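Local coordinates for angiopoietin-related protein 6 (Homo sapiens, PDB 6Y43) that is a secreted angiopoietin-like factor whose fibrinogen-like globe, the part modelled here, carries a calcium site and probably mediates recognition of partner molecules, at residues Q10-A15 / V37-Q42; E84-L89 / D114-E119; H95-L100 / M215-L220; S141-K146 / A176-N181. All blocks are in the same frame, centred on the assembly; numbering follows the deposited sequence. Where two conformers were deposited one is given.

Contact 1: residues Q10-A15 / V37-Q42; sequences QDCAEA and VWCEQQ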
loop_
_atom_site.group_PDB
_atom_site.type_symbol
_atom_site.label_atom_id
_atom_site.label_comp_id
_atom_site.label_asym_id
_atom_site.label_seq_id
_atom_site.Cartn_x
_atom_site.Cartn_y
_atom_site.Cartn_z
ATOM N N GLN A 10 -5.095 14.130 -12.264
ATOM C CA GLN A 10 -5.202 14.289 -10.819
ATOM C C GLN A 10 -5.085 12.941 -10.117
ATOM O O GLN A 10 -4.529 12.848 -9.018
ATOM C CB GLN A 10 -6.524 14.961 -10.462
ATOM C CG GLN A 10 -6.632 15.254 -8.981
ATOM C CD GLN A 10 -7.835 16.098 -8.614
ATOM O OE1 GLN A 10 -8.513 16.653 -9.478
ATOM N NE2 GLN A 10 -8.107 16.196 -7.318
ATOM N N ASP A 11 -5.611 11.897 -10.739
ATOM C CA ASP A 11 -5.516 10.543 -10.211
ATOM C C ASP A 11 -5.935 9.553 -11.293
ATOM O O ASP A 11 -6.365 9.931 -12.388
ATOM C CB ASP A 11 -6.384 10.409 -8.963
ATOM C CG ASP A 11 -7.789 10.946 -9.180
ATOM O OD1 ASP A 11 -8.435 10.567 -10.183
ATOM O OD2 ASP A 11 -8.247 11.745 -8.341
ATOM N N CYS A 12 -5.790 8.262 -10.969
ATOM C CA CYS A 12 -6.122 7.217 -11.933
ATOM C C CYS A 12 -7.601 7.236 -12.292
ATOM O O CYS A 12 -7.969 6.904 -13.417
ATOM C CB CYS A 12 -5.719 5.853 -11.375
ATOM S SG CYS A 12 -3.913 5.677 -11.234
ATOM N N ALA A 13 -8.457 7.595 -11.341
ATOM C CA ALA A 13 -9.885 7.668 -11.623
ATOM C C ALA A 13 -10.175 8.678 -12.728
ATOM O O ALA A 13 -10.980 8.408 -13.624
ATOM C CB ALA A 13 -10.644 8.019 -10.346
ATOM N N GLU A 14 -9.500 9.831 -12.711
ATOM C CA GLU A 14 -9.726 10.809 -13.777
ATOM C C GLU A 14 -9.305 10.249 -15.140
ATOM O O GLU A 14 -10.023 10.407 -16.138
ATOM C CB GLU A 14 -8.986 12.110 -13.458
ATOM C CG GLU A 14 -9.195 13.150 -14.549
ATOM C CD GLU A 14 -8.483 14.442 -14.289
ATOM O OE1 GLU A 14 -7.304 14.413 -13.878
ATOM O OE2 GLU A 14 -9.115 15.496 -14.504
ATOM N N ALA A 15 -8.164 9.560 -15.200
ATOM C CA ALA A 15 -7.749 8.912 -16.436
ATOM C C ALA A 15 -8.783 7.880 -16.897
ATOM O O ALA A 15 -9.132 7.815 -18.083
ATOM C CB ALA A 15 -6.390 8.257 -16.228
ATOM N N VAL A 37 2.866 6.500 -11.705
ATOM C CA VAL A 37 2.264 5.487 -10.852
ATOM C C VAL A 37 1.671 4.426 -11.758
ATOM O O VAL A 37 1.378 4.684 -12.924
ATOM C CB VAL A 37 1.152 6.053 -9.942
ATOM C CG1 VAL A 37 1.619 7.301 -9.287
ATOM C CG2 VAL A 37 -0.112 6.293 -10.776
ATOM N N TRP A 38 1.467 3.227 -11.208
ATOM C CA TRP A 38 0.651 2.219 -11.875
ATOM C C TRP A 38 -0.821 2.442 -11.534
ATOM O O TRP A 38 -1.172 2.604 -10.355
ATOM C CB TRP A 38 1.070 0.808 -11.460
ATOM C CG TRP A 38 0.443 -0.269 -12.291
ATOM C CD1 TRP A 38 -0.798 -0.845 -12.116
ATOM C CD2 TRP A 38 1.011 -0.895 -13.445
ATOM N NE1 TRP A 38 -1.015 -1.792 -13.084
ATOM C CE2 TRP A 38 0.079 -1.858 -13.903
ATOM C CE3 TRP A 38 2.229 -0.758 -14.116
ATOM C CZ2 TRP A 38 0.313 -2.653 -15.032
ATOM C CZ3 TRP A 38 2.463 -1.564 -15.233
ATOM C CH2 TRP A 38 1.513 -2.491 -15.670
ATOM N N CYS A 39 -1.672 2.454 -12.560
ATOM C CA CYS A 39 -3.123 2.526 -12.417
ATOM C C CYS A 39 -3.713 1.169 -12.763
ATOM O O CYS A 39 -3.449 0.642 -13.851
ATOM C CB CYS A 39 -3.754 3.552 -13.368
ATOM S SG CYS A 39 -3.356 5.271 -13.172
ATOM N N GLU A 40 -4.498 0.608 -11.836
ATOM C CA GLU A 40 -5.317 -0.577 -12.087
ATOM C C GLU A 40 -6.652 -0.082 -12.644
ATOM O O GLU A 40 -7.453 0.530 -11.928
ATOM C CB GLU A 40 -5.494 -1.399 -10.808
ATOM C CG GLU A 40 -6.577 -2.454 -10.925
ATOM C CD GLU A 40 -6.293 -3.423 -12.034
ATOM O OE1 GLU A 40 -5.219 -4.060 -12.017
ATOM O OE2 GLU A 40 -7.163 -3.558 -12.913
ATOM N N GLN A 41 -6.879 -0.300 -13.934
ATOM C CA GLN A 41 -8.027 0.298 -14.598
ATOM C C GLN A 41 -9.167 -0.670 -14.884
ATOM O O GLN A 41 -10.143 -0.268 -15.520
ATOM C CB GLN A 41 -7.602 0.946 -15.921
ATOM C CG GLN A 41 -6.571 2.039 -15.757
ATOM C CD GLN A 41 -7.085 3.253 -15.020
ATOM O OE1 GLN A 41 -7.719 3.151 -13.974
ATOM N NE2 GLN A 41 -6.778 4.429 -15.547
ATOM N N GLN A 42 -9.076 -1.918 -14.458
ATOM C CA GLN A 42 -10.149 -2.883 -14.709
ATOM C C GLN A 42 -10.811 -3.389 -13.440
ATOM O O GLN A 42 -12.041 -3.462 -13.375
ATOM C CB GLN A 42 -9.605 -4.075 -15.502
ATOM C CG GLN A 42 -9.332 -3.770 -16.938
ATOM C CD GLN A 42 -10.601 -3.501 -17.727
ATOM O OE1 GLN A 42 -11.531 -4.315 -17.739
ATOM N NE2 GLN A 42 -10.659 -2.339 -18.371
#

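Contact 2: residues E84-L89 / D114-E119; sequences EPVYQL and DGFSLE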
loop_
_atom_site.group_PDB
_atom_site.type_symbol
_atom_site.label_atom_id
_atom_site.label_comp_id
_atom_site.label_asym_id
_atom_site.label_seq_id
_atom_site.Cartn_x
_atom_site.Cartn_y
_atom_site.Cartn_z
ATOM N N GLU A 84 4.984 10.842 1.890
ATOM C CA GLU A 84 4.654 12.236 1.594
ATOM C C GLU A 84 3.736 12.314 0.385
ATOM O O GLU A 84 2.680 12.962 0.473
ATOM C CB GLU A 84 5.933 13.059 1.424
ATOM C CG GLU A 84 5.663 14.554 1.158
ATOM C CD GLU A 84 4.883 15.244 2.291
ATOM O OE1 GLU A 84 4.846 14.710 3.430
ATOM O OE2 GLU A 84 4.306 16.332 2.037
ATOM N N PRO A 85 4.042 11.679 -0.751
ATOM C CA PRO A 85 3.063 11.677 -1.853
ATOM C C PRO A 85 1.685 11.166 -1.435
ATOM O O PRO A 85 0.651 11.745 -1.801
ATOM C CB PRO A 85 3.730 10.768 -2.899
ATOM C CG PRO A 85 5.190 10.817 -2.583
ATOM C CD PRO A 85 5.278 10.956 -1.081
ATOM N N VAL A 86 1.628 10.107 -0.637
ATOM C CA VAL A 86 0.318 9.579 -0.254
ATOM C C VAL A 86 -0.403 10.552 0.676
ATOM O O VAL A 86 -1.628 10.730 0.591
ATOM C CB VAL A 86 0.458 8.182 0.386
ATOM C CG1 VAL A 86 -0.892 7.733 0.953
ATOM C CG2 VAL A 86 0.992 7.184 -0.615
ATOM N N TYR A 87 0.338 11.181 1.592
ATOM C CA TYR A 87 -0.228 12.249 2.404
ATOM C C TYR A 87 -0.825 13.342 1.520
ATOM O O TYR A 87 -1.963 13.778 1.729
ATOM C CB TYR A 87 0.849 12.836 3.328
ATOM C CG TYR A 87 0.403 14.146 3.934
ATOM C CD1 TYR A 87 -0.597 14.172 4.899
ATOM C CD2 TYR A 87 0.956 15.353 3.518
ATOM C CE1 TYR A 87 -1.035 15.360 5.425
ATOM C CE2 TYR A 87 0.516 16.553 4.046
ATOM C CZ TYR A 87 -0.477 16.544 5.002
ATOM O OH TYR A 87 -0.927 17.725 5.549
ATOM N N GLN A 88 -0.065 13.794 0.523
ATOM C CA GLN A 88 -0.562 14.844 -0.357
ATOM C C GLN A 88 -1.838 14.418 -1.066
ATOM O O GLN A 88 -2.794 15.200 -1.170
ATOM C CB GLN A 88 0.520 15.212 -1.370
ATOM C CG GLN A 88 1.759 15.827 -0.752
ATOM C CD GLN A 88 1.493 17.195 -0.212
ATOM O OE1 GLN A 88 0.789 17.989 -0.840
ATOM N NE2 GLN A 88 2.052 17.493 0.966
ATOM N N LEU A 89 -1.879 13.182 -1.554
ATOM C CA LEU A 89 -3.059 12.701 -2.258
ATOM C C LEU A 89 -4.258 12.577 -1.330
ATOM O O LEU A 89 -5.380 12.900 -1.720
ATOM C CB LEU A 89 -2.774 11.347 -2.901
ATOM C CG LEU A 89 -1.886 11.371 -4.131
ATOM C CD1 LEU A 89 -1.566 9.934 -4.506
ATOM C CD2 LEU A 89 -2.596 12.115 -5.250
ATOM N N ASP A 114 -13.424 2.254 3.569
ATOM C CA ASP A 114 -14.134 3.434 3.087
ATOM C C ASP A 114 -13.640 4.629 3.886
ATOM O O ASP A 114 -14.259 5.091 4.836
ATOM C CB ASP A 114 -15.637 3.242 3.206
ATOM C CG ASP A 114 -16.174 2.243 2.194
ATOM O OD1 ASP A 114 -15.417 1.804 1.310
ATOM O OD2 ASP A 114 -17.367 1.902 2.270
ATOM N N GLY A 115 -12.486 5.125 3.487
ATOM C CA GLY A 115 -11.821 6.164 4.229
ATOM C C GLY A 115 -10.392 5.742 4.436
ATOM O O GLY A 115 -10.120 4.653 4.940
ATOM N N PHE A 116 -9.466 6.607 4.057
ATOM C CA PHE A 116 -8.045 6.297 4.180
ATOM C C PHE A 116 -7.317 7.626 4.089
ATOM O O PHE A 116 -7.512 8.377 3.131
ATOM C CB PHE A 116 -7.566 5.321 3.092
ATOM C CG PHE A 116 -6.061 5.230 3.003
ATOM C CD1 PHE A 116 -5.346 4.550 3.970
ATOM C CD2 PHE A 116 -5.356 5.837 1.975
ATOM C CE1 PHE A 116 -3.960 4.471 3.917
ATOM C CE2 PHE A 116 -3.978 5.773 1.937
ATOM C CZ PHE A 116 -3.274 5.098 2.904
ATOM N N SER A 117 -6.495 7.929 5.077
ATOM C CA SER A 117 -5.659 9.118 4.998
ATOM C C SER A 117 -4.485 8.954 5.943
ATOM O O SER A 117 -4.470 8.071 6.812
ATOM C CB SER A 117 -6.440 10.392 5.325
ATOM O OG SER A 117 -6.770 10.404 6.690
ATOM N N LEU A 118 -3.516 9.852 5.782
ATOM C CA LEU A 118 -2.343 9.937 6.634
ATOM C C LEU A 118 -2.245 11.328 7.234
ATOM O O LEU A 118 -2.572 12.315 6.572
ATOM C CB LEU A 118 -1.064 9.633 5.841
ATOM C CG LEU A 118 -0.925 8.285 5.131
ATOM C CD1 LEU A 118 0.429 8.183 4.465
ATOM C CD2 LEU A 118 -1.159 7.137 6.117
ATOM N N GLU A 119 -1.808 11.411 8.491
ATOM C CA GLU A 119 -1.358 12.677 9.037
ATOM C C GLU A 119 -0.055 13.072 8.362
ATOM O O GLU A 119 0.604 12.246 7.735
ATOM C CB GLU A 119 -1.127 12.564 10.538
ATOM C CG GLU A 119 -2.345 12.250 11.363
ATOM C CD GLU A 119 -3.310 13.403 11.414
ATOM O OE1 GLU A 119 -2.853 14.563 11.309
ATOM O OE2 GLU A 119 -4.527 13.145 11.553
HETATM O O HOH W 1 -3.655 12.901 4.212
#

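Contact 3: residues H95-L100 / M215-L220; sequences HELLVL and MLIRPL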
loop_
_atom_site.group_PDB
_atom_site.type_symbol
_atom_site.label_atom_id
_atom_site.label_comp_id
_atom_site.label_asym_id
_atom_site.label_seq_id
_atom_site.Cartn_x
_atom_site.Cartn_y
_atom_site.Cartn_z
ATOM N N HIS A 95 -11.049 9.062 0.404
ATOM C CA HIS A 95 -10.473 8.021 -0.426
ATOM C C HIS A 95 -10.848 6.650 0.097
ATOM O O HIS A 95 -10.931 6.436 1.305
ATOM C CB HIS A 95 -8.954 8.112 -0.490
ATOM C CG HIS A 95 -8.477 9.228 -1.355
ATOM N ND1 HIS A 95 -8.407 10.528 -0.908
ATOM C CD2 HIS A 95 -8.076 9.247 -2.648
ATOM C CE1 HIS A 95 -7.968 11.302 -1.886
ATOM N NE2 HIS A 95 -7.756 10.548 -2.951
ATOM N N GLU A 96 -11.024 5.722 -0.833
ATOM C CA GLU A 96 -11.145 4.305 -0.532
ATOM C C GLU A 96 -9.784 3.645 -0.705
ATOM O O GLU A 96 -9.052 3.935 -1.667
ATOM C CB GLU A 96 -12.163 3.644 -1.457
ATOM C CG GLU A 96 -12.344 2.166 -1.210
ATOM C CD GLU A 96 -13.456 1.563 -2.041
ATOM O OE1 GLU A 96 -13.992 2.270 -2.935
ATOM O OE2 GLU A 96 -13.774 0.373 -1.803
ATOM N N LEU A 97 -9.440 2.775 0.238
ATOM C CA LEU A 97 -8.267 1.924 0.133
ATOM C C LEU A 97 -8.687 0.520 -0.244
ATOM O O LEU A 97 -9.581 -0.051 0.395
ATOM C CB LEU A 97 -7.523 1.880 1.461
ATOM C CG LEU A 97 -6.390 0.876 1.583
ATOM C CD1 LEU A 97 -5.201 1.333 0.744
ATOM C CD2 LEU A 97 -5.961 0.833 3.047
ATOM N N LEU A 98 -8.033 -0.037 -1.264
ATOM C CA LEU A 98 -8.224 -1.414 -1.683
ATOM C C LEU A 98 -6.914 -2.159 -1.492
ATOM O O LEU A 98 -5.858 -1.675 -1.910
ATOM C CB LEU A 98 -8.661 -1.475 -3.154
ATOM C CG LEU A 98 -8.775 -2.855 -3.781
ATOM C CD1 LEU A 98 -9.876 -3.653 -3.145
ATOM C CD2 LEU A 98 -9.030 -2.697 -5.279
ATOM N N VAL A 99 -6.964 -3.300 -0.813
ATOM C CA VAL A 99 -5.801 -4.161 -0.646
ATOM C C VAL A 99 -6.071 -5.421 -1.438
ATOM O O VAL A 99 -7.114 -6.060 -1.258
ATOM C CB VAL A 99 -5.516 -4.490 0.830
ATOM C CG1 VAL A 99 -4.384 -5.461 0.931
ATOM C CG2 VAL A 99 -5.188 -3.214 1.614
ATOM N N LEU A 100 -5.143 -5.776 -2.310
ATOM C CA LEU A 100 -5.273 -6.951 -3.163
ATOM C C LEU A 100 -4.188 -7.940 -2.767
ATOM O O LEU A 100 -3.015 -7.561 -2.678
ATOM C CB LEU A 100 -5.120 -6.571 -4.632
ATOM C CG LEU A 100 -6.128 -5.585 -5.209
ATOM C CD1 LEU A 100 -5.773 -5.304 -6.651
ATOM C CD2 LEU A 100 -7.541 -6.134 -5.124
ATOM N N MET A 215 -1.526 -2.249 -2.506
ATOM C CA MET A 215 -2.385 -1.291 -1.839
ATOM C C MET A 215 -2.732 -0.211 -2.849
ATOM O O MET A 215 -1.836 0.324 -3.520
ATOM C CB MET A 215 -1.701 -0.673 -0.621
ATOM C CG MET A 215 -1.170 -1.710 0.350
ATOM S SD MET A 215 -0.283 -1.010 1.768
ATOM C CE MET A 215 -1.607 -0.229 2.703
ATOM N N LEU A 216 -4.022 0.081 -2.996
ATOM C CA LEU A 216 -4.458 1.004 -4.045
ATOM C C LEU A 216 -5.473 1.979 -3.461
ATOM O O LEU A 216 -6.210 1.639 -2.543
ATOM C CB LEU A 216 -5.061 0.246 -5.229
ATOM C CG LEU A 216 -4.291 -1.002 -5.718
ATOM C CD1 LEU A 216 -4.634 -2.216 -4.911
ATOM C CD2 LEU A 216 -4.665 -1.153 -7.150
ATOM N N ILE A 217 -5.513 3.202 -3.998
ATOM C CA ILE A 217 -6.492 4.177 -3.540
ATOM C C ILE A 217 -7.231 4.815 -4.714
ATOM O O ILE A 217 -6.757 4.849 -5.852
ATOM C CB ILE A 217 -5.838 5.262 -2.656
ATOM C CG1 ILE A 217 -4.777 6.015 -3.453
ATOM C CG2 ILE A 217 -5.284 4.626 -1.405
ATOM C CD1 ILE A 217 -4.188 7.190 -2.666
ATOM N N ARG A 218 -8.425 5.322 -4.412
ATOM C CA ARG A 218 -9.322 5.943 -5.363
ATOM C C ARG A 218 -10.163 6.942 -4.597
ATOM O O ARG A 218 -10.531 6.670 -3.442
ATOM C CB ARG A 218 -10.204 4.884 -6.028
ATOM C CG ARG A 218 -11.195 5.355 -7.079
ATOM C CD ARG A 218 -11.826 4.131 -7.740
ATOM N NE ARG A 218 -12.866 3.470 -6.935
ATOM C CZ ARG A 218 -13.558 2.412 -7.359
ATOM N NH1 ARG A 218 -13.335 1.882 -8.561
ATOM N NH2 ARG A 218 -14.470 1.860 -6.574
ATOM N N PRO A 219 -10.495 8.086 -5.190
ATOM C CA PRO A 219 -11.423 8.998 -4.508
ATOM C C PRO A 219 -12.723 8.286 -4.161
ATOM O O PRO A 219 -13.224 7.440 -4.912
ATOM C CB PRO A 219 -11.637 10.125 -5.530
ATOM C CG PRO A 219 -10.453 10.044 -6.456
ATOM C CD PRO A 219 -10.087 8.592 -6.515
ATOM N N LEU A 220 -13.254 8.611 -2.997
ATOM C CA LEU A 220 -14.494 8.024 -2.512
ATOM C C LEU A 220 -15.593 9.054 -2.686
ATOM O O LEU A 220 -15.635 10.051 -1.965
ATOM C CB LEU A 220 -14.380 7.622 -1.049
ATOM C CG LEU A 220 -15.580 6.924 -0.429
ATOM C CD1 LEU A 220 -16.040 5.737 -1.227
ATOM C CD2 LEU A 220 -15.187 6.529 0.992
HETATM O O HOH W 2 -13.978 4.492 -4.463
#

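Contact 4: residues S141-K146 / A176-N181; sequences SWHNDK and AHSNLN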
loop_
_atom_site.group_PDB
_atom_site.type_symbol
_atom_site.label_atom_id
_atom_site.label_comp_id
_atom_site.label_asym_id
_atom_site.label_seq_id
_atom_site.Cartn_x
_atom_site.Cartn_y
_atom_site.Cartn_z
ATOM N N SER A 141 -7.191 -3.097 10.451
ATOM C CA SER A 141 -7.854 -2.219 11.408
ATOM C C SER A 141 -7.054 -2.096 12.694
ATOM O O SER A 141 -7.088 -1.046 13.337
ATOM C CB SER A 141 -9.269 -2.727 11.687
ATOM O OG SER A 141 -10.182 -2.116 10.789
ATOM N N TRP A 142 -6.302 -3.144 13.066
ATOM C CA TRP A 142 -5.490 -3.047 14.285
ATOM C C TRP A 142 -4.415 -1.983 14.184
ATOM O O TRP A 142 -3.834 -1.592 15.211
ATOM C CB TRP A 142 -4.832 -4.380 14.573
ATOM C CG TRP A 142 -4.540 -4.643 16.047
ATOM C CD1 TRP A 142 -5.361 -4.385 17.098
ATOM C CD2 TRP A 142 -3.367 -5.248 16.582
ATOM N NE1 TRP A 142 -4.762 -4.787 18.284
ATOM C CE2 TRP A 142 -3.538 -5.327 17.982
ATOM C CE3 TRP A 142 -2.173 -5.720 16.021
ATOM C CZ2 TRP A 142 -2.569 -5.844 18.809
ATOM C CZ3 TRP A 142 -1.206 -6.248 16.864
ATOM C CH2 TRP A 142 -1.407 -6.297 18.233
ATOM N N HIS A 143 -4.131 -1.501 12.981
ATOM C CA HIS A 143 -3.098 -0.512 12.759
ATOM C C HIS A 143 -3.645 0.897 12.670
ATOM O O HIS A 143 -2.872 1.849 12.523
ATOM C CB HIS A 143 -2.365 -0.881 11.485
ATOM C CG HIS A 143 -1.694 -2.207 11.592
ATOM N ND1 HIS A 143 -0.463 -2.356 12.188
ATOM C CD2 HIS A 143 -2.114 -3.455 11.285
ATOM C CE1 HIS A 143 -0.118 -3.632 12.170
ATOM N NE2 HIS A 143 -1.102 -4.322 11.627
ATOM N N ASN A 144 -4.958 1.046 12.775
ATOM C CA ASN A 144 -5.564 2.370 12.754
ATOM C C ASN A 144 -4.993 3.261 13.861
ATOM O O ASN A 144 -4.820 2.829 15.008
ATOM C CB ASN A 144 -7.062 2.185 12.921
ATOM C CG ASN A 144 -7.868 3.318 12.402
ATOM O OD1 ASN A 144 -7.343 4.377 12.059
ATOM N ND2 ASN A 144 -9.169 3.084 12.287
ATOM N N ASP A 145 -4.708 4.514 13.502
ATOM C CA ASP A 145 -4.208 5.520 14.441
ATOM C C ASP A 145 -2.924 5.058 15.106
ATOM O O ASP A 145 -2.684 5.347 16.289
ATOM C CB ASP A 145 -5.257 5.863 15.505
ATOM C CG ASP A 145 -4.945 7.146 16.268
ATOM O OD1 ASP A 145 -4.123 7.966 15.809
ATOM O OD2 ASP A 145 -5.533 7.296 17.361
ATOM N N LYS A 146 -2.110 4.314 14.370
ATOM C CA LYS A 146 -0.749 4.044 14.758
ATOM C C LYS A 146 0.213 4.868 13.901
ATOM O O LYS A 146 -0.049 5.097 12.712
ATOM C CB LYS A 146 -0.416 2.557 14.609
ATOM C CG LYS A 146 -1.137 1.631 15.613
ATOM C CD LYS A 146 -0.734 1.915 17.059
ATOM C CE LYS A 146 -1.683 1.223 18.007
ATOM N NZ LYS A 146 -1.367 1.590 19.430
ATOM N N ALA A 176 1.771 -6.828 14.549
ATOM C CA ALA A 176 1.000 -6.629 13.331
ATOM C C ALA A 176 0.019 -7.748 13.017
ATOM O O ALA A 176 0.322 -8.940 13.148
ATOM C CB ALA A 176 1.917 -6.449 12.109
ATOM N N HIS A 177 -1.128 -7.320 12.517
ATOM C CA HIS A 177 -2.040 -8.197 11.801
ATOM C C HIS A 177 -1.718 -8.277 10.311
ATOM O O HIS A 177 -2.127 -9.236 9.658
ATOM C CB HIS A 177 -3.471 -7.718 12.014
ATOM C CG HIS A 177 -3.991 -8.005 13.390
ATOM N ND1 HIS A 177 -5.283 -7.736 13.769
ATOM C CD2 HIS A 177 -3.367 -8.495 14.490
ATOM C CE1 HIS A 177 -5.447 -8.081 15.037
ATOM N NE2 HIS A 177 -4.300 -8.551 15.492
ATOM N N SER A 178 -1.013 -7.291 9.759
ATOM C CA SER A 178 -0.604 -7.309 8.364
ATOM C C SER A 178 0.809 -6.758 8.274
ATOM O O SER A 178 1.203 -5.920 9.081
ATOM C CB SER A 178 -1.552 -6.488 7.492
ATOM O OG SER A 178 -1.818 -5.211 8.007
ATOM N N ASN A 179 1.586 -7.247 7.306
ATOM C CA ASN A 179 2.987 -6.853 7.213
ATOM C C ASN A 179 3.366 -6.770 5.740
ATOM O O ASN A 179 4.310 -7.399 5.279
ATOM C CB ASN A 179 3.873 -7.845 7.961
ATOM C CG ASN A 179 5.310 -7.382 8.106
ATOM O OD1 ASN A 179 5.569 -6.220 8.407
ATOM N ND2 ASN A 179 6.252 -8.310 7.909
ATOM N N LEU A 180 2.634 -5.941 5.002
ATOM C CA LEU A 180 2.775 -5.984 3.552
ATOM C C LEU A 180 4.101 -5.420 3.078
ATOM O O LEU A 180 4.491 -5.698 1.940
ATOM C CB LEU A 180 1.627 -5.252 2.868
ATOM C CG LEU A 180 0.226 -5.818 3.152
ATOM C CD1 LEU A 180 -0.791 -5.094 2.317
ATOM C CD2 LEU A 180 0.170 -7.330 2.940
ATOM N N ASN A 181 4.822 -4.665 3.914
ATOM C CA ASN A 181 6.147 -4.187 3.549
ATOM C C ASN A 181 7.264 -5.078 4.085
ATOM O O ASN A 181 8.421 -4.655 4.122
ATOM C CB ASN A 181 6.340 -2.745 4.008
ATOM C CG ASN A 181 5.533 -1.768 3.189
ATOM O OD1 ASN A 181 5.105 -2.069 2.063
ATOM N ND2 ASN A 181 5.335 -0.581 3.731
HETATM O O HOH W 3 -6.887 -5.969 12.365
#

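Contact 1: residues Q10-A15 / V37-Q42
C12, at the start of helix 12-17, and C39, near the end of strand 33-40, bring the two backbones to 5.6 Å between their CA atoms. The two side chains point at each other and join in a disulfide, C12 SG to C39 SG 2.1 Å, with a left-handed twist of -79° about the S-S bond. Each sulfur stands anti to its own carbonyl carbon, which brings the two sulfurs together between helix and strand. The C12 sulfur also rests on a methyl of V37, 3.9 Å from V37 CG2. This is the first of the two disulfides in this fibrinogen-like globe, and it ties the N-terminal helix to the hairpin of strands 24-30 and 33-40. Beyond the sulfurs, Q41 bends at chi2 (-66°) and sends its amide back to the helix. Q41 NE2 gives a long, weak hydrogen bond of 3.5 Å to C12 O and passes 3.9 Å from A15 CB. The amide oxygen of Q41 has a different partner, accepting from the backbone N of G47. At the N-cap of the helix, D11 OD1 accepts from E14 N at 2.8 Å, nearly in line with the carboxylate C-O bond.

Contact 2: residues E84-L89 / D114-E119
V86 and Y87, on helix 83-90, lie against the last residues of strand 108-118; the axes of 84-89 and 115-118 approach to 7.2 Å, their N-to-C directions 127° apart. The apolar part belongs to V86. With chi1 at 172°, CG1 is the branch of V86 that faces the strand, where it meets two side chains at once: L118 CD1 at 3.8 Å and, at the ring edge of F116, F116 CE2 also at 3.8 Å. The isopropyl group stands roughly square to F116. L127 of the next strand touches both F116 and L118, which carries this packing into the sheet.

The aromatic part is Y87. Its CD1 comes 3.2 Å from L118 O, which lies at the ring edge in the plane of the ring, and 3.6 Å from E119 O, which approaches obliquely. P120 and Y125 pack on the same tyrosine.

The polar part runs through one water. It donates to Y87 O at 3.1 Å and to L118 O at 2.7 Å, bridging two main-chain carbonyls. L118 N makes a weak hydrogen bond to T90 OG1, farther along the helix. L118 O thus has the water and probably a weak polar C-H contact from the tyrosine edge, whereas E119 O is buried with no hydrogen-bond partner in the model. Between 84-89 and 114-119, then, apolar packing and one bridging water stand in for direct hydrogen bonds.

Contact 3: residues H95-L100 / M215-L220
H95 and R218 bring the larger flat groups to this strand pair. P219 N, R218 O and the I217 CD1 methyl all come to the H95 ring obliquely, P219 N being 3.7 Å from H95 CD2. A water lies at the edge of the R218 guanidinium, in its plane, accepting from R218 NE at 2.9 Å; it also donates to E96 OE1 and to P219 O. E96 and R218 run side by side, but their end groups are turned 66° apart and the salt bridge from E96 OE1 to R218 NH2 is long, 3.7 Å, so the water makes the closer link. The bend of R218 at chi3 turns its head group, whose NH1 is gripped by the carbonyls of E44 and G46. Strands 95-102 and 212-219 are antiparallel neighbours in the central sheet of the fibrinogen-like globe, the axes of 95-100 and 215-219 running at 156°. E96 with R218 and L98 with L216 are the hydrogen-bonded pairs, two bonds each; L98 N to L216 O, at 2.8 Å and 175°, is nearly straight. On the face of E96 and R218, L216 CD1 reaches L100 CG at 3.7 Å, the two chains crossing at about a right angle. On the other face L97 CD1 lies obliquely against I217 CG2, 3.9 Å away, and also meets M215 CB, while V99 CG2 comes near M215 CG.

Contact 4: residues S141-K146 / A176-N181
W142 and H177 lay their rings over one another where two loops meet. From W142 CB the path is clear: CB sits over the face of the imidazole, 3.8 Å from its centroid, as a CH-pi contact. CG comes next, 3.7 Å from H177 CE1. CD2 then passes near H177 NE2, and CE3 comes down to 3.4 Å from H177 CD2. At the far end CZ3 meets A176 N, which lies at the edge of the indole, in its plane. The result is an offset stack of the indole's five-membered ring on the imidazole, with planes 14° apart. One water joins the two residues, accepting from W142 N and lying 2.8 Å from H177 ND1.

H143 takes the other role. Its ring reaches the second loop, where NE2 accepts from H177 N at 3.1 Å, the N-H angle being 140° and the donor tilted 21° out of the ring plane. H143 CE1 lies 3.4 Å from A176 CA, with A176 CB at the ring edge. H143 ND1 is satisfied by W171 O, so the imidazole is held at both nitrogens and its rotation is fixed. S178, beside it, bonds through OG to S139 O. The two loops belong to the loop-rich, calcium-carrying part of the globe, which corresponds to the P subdomain of fibrinogen-related domains; the W142 side chain lies about 12 Å from the bound calcium ion.

Overall arrangement
Along the chain contact 1 closes first; contacts 2 and 3 interlock, their segments alternating, and contact 4 falls between the two strands of contact 3. The first three reach one antiparallel sheet: contact 3 is within it, contact 2 lays helix 83-90 on strand 108-118, and contact 1 fastens helix 12-17 to strand 33-40. Centre to centre, contacts 2 and 3 are about 10 Å apart, with F116 packed on I217; contacts 1 and 3 about 11 Å, with D11 and A13 against P219; and contacts 1 and 4 about 25 Å, on opposite sides of the chain's centre. Yet L180 of contact 4 touches V99 and M215. The loop-rich, calcium-bearing end is thus joined to the sheet core.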